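Local coordinates for flavin reductase domain protein, FMN-binding (PDB 3HMZ) that binds flavin mononucleotide as a dimeric flavoredoxin-family protein and probably works as an NAD(P)-dependent oxidoreductase, at residues L19-L25 with V154-A159. Sequence-based numbering, arbitrary orientation.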
loop_
_atom_site.group_PDB
_atom_site.type_symbol
_atom_site.label_atom_id
_atom_site.label_comp_id
_atom_site.label_asym_id
_atom_site.label_seq_id
_atom_site.Cartn_x
_atom_site.Cartn_y
_atom_site.Cartn_z
ATOM N N LEU A 19 8.469 6.652 -17.228
ATOM C CA LEU A 19 8.980 5.762 -16.188
ATOM C C LEU A 19 9.149 6.452 -14.825
ATOM O O LEU A 19 8.802 5.865 -13.806
ATOM C CB LEU A 19 10.253 5.053 -16.645
ATOM C CG LEU A 19 10.602 3.731 -16.014
ATOM C CD1 LEU A 19 9.454 2.708 -16.127
ATOM C CD2 LEU A 19 11.911 3.218 -16.629
ATOM N N ALA A 20 9.567 7.720 -14.844
ATOM C CA ALA A 20 9.719 8.539 -13.642
ATOM C C ALA A 20 8.406 8.812 -12.892
ATOM O O ALA A 20 8.449 9.316 -11.761
ATOM C CB ALA A 20 10.361 9.895 -14.019
ATOM N N LYS A 21 7.251 8.584 -13.535
ATOM C CA LYS A 21 5.933 8.734 -12.883
ATOM C C LYS A 21 5.254 7.416 -12.592
ATOM O O LYS A 21 4.142 7.432 -12.020
ATOM C CB LYS A 21 5.013 9.596 -13.742
ATOM C CG LYS A 21 5.606 10.977 -13.962
ATOM C CD LYS A 21 4.641 12.053 -13.950
ATOM C CE LYS A 21 5.272 13.443 -14.163
ATOM N NZ LYS A 21 6.307 13.860 -13.147
ATOM N N ALA A 22 5.875 6.291 -12.982
ATOM C CA ALA A 22 5.281 4.967 -12.787
ATOM C C ALA A 22 4.861 4.688 -11.336
ATOM O O ALA A 22 3.858 4.026 -11.089
ATOM C CB ALA A 22 6.243 3.828 -13.294
ATOM N N TYR A 23 5.631 5.206 -10.380
ATOM C CA TYR A 23 5.304 4.987 -8.939
ATOM C C TYR A 23 3.887 5.486 -8.593
ATOM O O TYR A 23 3.228 4.944 -7.694
ATOM C CB TYR A 23 6.322 5.651 -8.004
ATOM C CG TYR A 23 6.158 7.141 -7.918
ATOM C CD1 TYR A 23 6.691 8.005 -8.885
ATOM C CD2 TYR A 23 5.420 7.704 -6.893
ATOM C CE1 TYR A 23 6.467 9.370 -8.832
ATOM C CE2 TYR A 23 5.203 9.062 -6.834
ATOM C CZ TYR A 23 5.740 9.901 -7.791
ATOM O OH TYR A 23 5.502 11.256 -7.737
ATOM N N ARG A 24 3.411 6.491 -9.332
ATOM C CA ARG A 24 2.078 7.055 -9.059
ATOM C C ARG A 24 0.938 6.061 -9.308
ATOM O O ARG A 24 -0.139 6.184 -8.747
ATOM C CB ARG A 24 1.844 8.310 -9.864
ATOM C CG ARG A 24 2.786 9.423 -9.449
ATOM C CD ARG A 24 2.470 10.648 -10.169
ATOM N NE ARG A 24 3.413 11.724 -9.866
ATOM C CZ ARG A 24 3.348 12.920 -10.426
ATOM N NH1 ARG A 24 2.440 13.185 -11.350
ATOM N NH2 ARG A 24 4.244 13.843 -10.094
ATOM N N LEU A 25 1.213 5.050 -10.136
ATOM C CA LEU A 25 0.236 4.026 -10.433
ATOM C C LEU A 25 -0.124 3.217 -9.169
ATOM O O LEU A 25 -1.180 2.579 -9.122
ATOM C CB LEU A 25 0.752 3.089 -11.541
ATOM C CG LEU A 25 0.997 3.794 -12.883
ATOM C CD1 LEU A 25 1.733 2.874 -13.885
ATOM C CD2 LEU A 25 -0.300 4.348 -13.503
ATOM N N VAL A 154 11.105 -1.542 -11.868
ATOM C CA VAL A 154 10.015 -1.373 -12.853
ATOM C C VAL A 154 10.731 -0.895 -14.123
ATOM O O VAL A 154 11.421 0.157 -14.124
ATOM C CB VAL A 154 8.981 -0.367 -12.375
ATOM C CG1 VAL A 154 8.002 -0.053 -13.506
ATOM C CG2 VAL A 154 8.276 -0.907 -11.117
ATOM N N ILE A 155 10.620 -1.692 -15.181
ATOM C CA ILE A 155 11.269 -1.426 -16.465
ATOM C C ILE A 155 10.365 -0.899 -17.558
ATOM O O ILE A 155 10.835 -0.551 -18.642
ATOM C CB ILE A 155 12.068 -2.693 -16.959
ATOM C CG1 ILE A 155 11.139 -3.877 -17.251
ATOM C CG2 ILE A 155 13.137 -3.072 -15.880
ATOM C CD1 ILE A 155 11.857 -5.130 -17.850
ATOM N N GLY A 156 9.056 -0.883 -17.300
ATOM C CA GLY A 156 8.102 -0.361 -18.232
ATOM C C GLY A 156 6.785 -0.162 -17.511
ATOM O O GLY A 156 6.501 -0.900 -16.552
ATOM N N ALA A 157 6.015 0.846 -17.940
ATOM C CA ALA A 157 4.731 1.148 -17.320
ATOM C C ALA A 157 3.779 1.686 -18.357
ATOM O O ALA A 157 4.196 2.428 -19.271
ATOM C CB ALA A 157 4.926 2.121 -16.167
ATOM N N TRP A 158 2.498 1.309 -18.235
ATOM C CA TRP A 158 1.451 1.701 -19.184
ATOM C C TRP A 158 0.144 1.829 -18.427
ATOM O O TRP A 158 -0.024 1.239 -17.368
ATOM C CB TRP A 158 1.276 0.640 -20.304
ATOM C CG TRP A 158 2.546 0.258 -20.985
ATOM C CD1 TRP A 158 3.048 0.796 -22.137
ATOM C CD2 TRP A 158 3.522 -0.685 -20.531
ATOM N NE1 TRP A 158 4.234 0.212 -22.471
ATOM C CE2 TRP A 158 4.557 -0.714 -21.510
ATOM C CE3 TRP A 158 3.609 -1.543 -19.438
ATOM C CZ2 TRP A 158 5.672 -1.560 -21.390
ATOM C CZ3 TRP A 158 4.711 -2.404 -19.337
ATOM C CH2 TRP A 158 5.735 -2.391 -20.310
ATOM N N ALA A 159 -0.789 2.584 -18.973
ATOM C CA ALA A 159 -2.096 2.717 -18.379
ATOM C C ALA A 159 -3.166 3.098 -19.368
ATOM O O ALA A 159 -2.889 3.696 -20.418
ATOM C CB ALA A 159 -2.042 3.756 -17.196
#
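A22 and A157 meet methyl to methyl, CB to CB at 3.6 Å, where the turns of 19-25 rest on one face of strand 149-160. L25 extends this apolar patch along the strand with both branches: CD1 lies 4.0 Å from A157 CB, and CD2 reaches A159 CB at 4.1 Å. At the other end, L19 comes alongside the backbone. With its CG anti to the backbone N (chi1 -155°), the side chain is carried to the strand, and CD1 sits 3.8 Å from G156 N and also touches V154 CG1. Here I155 and G156 form a classic beta bulge opposite A134 of strand 131-138; V154 and A157, on either side of the bulge, both point toward 19-25, while I155 points away.

No hydrogen bond crosses the contact. Within 19-25, A22 N bonds to L19 O and L25 N to A22 O, coiling the segment so that L19, A22 and L25 all reach the strand. On the far side, R24 NE donates to Y23 OH at 3.0 Å, nearly straight at 175° and in the guanidinium plane, while R24 NH1 bonds to G167 O and Y23 packs on W49 of the second subunit.

F164 and strand 131-138 also pack against L25. The mutual hold of the two segments thus rests on apolar packing, which covers part of one face of strand 149-160 away from the flavin site.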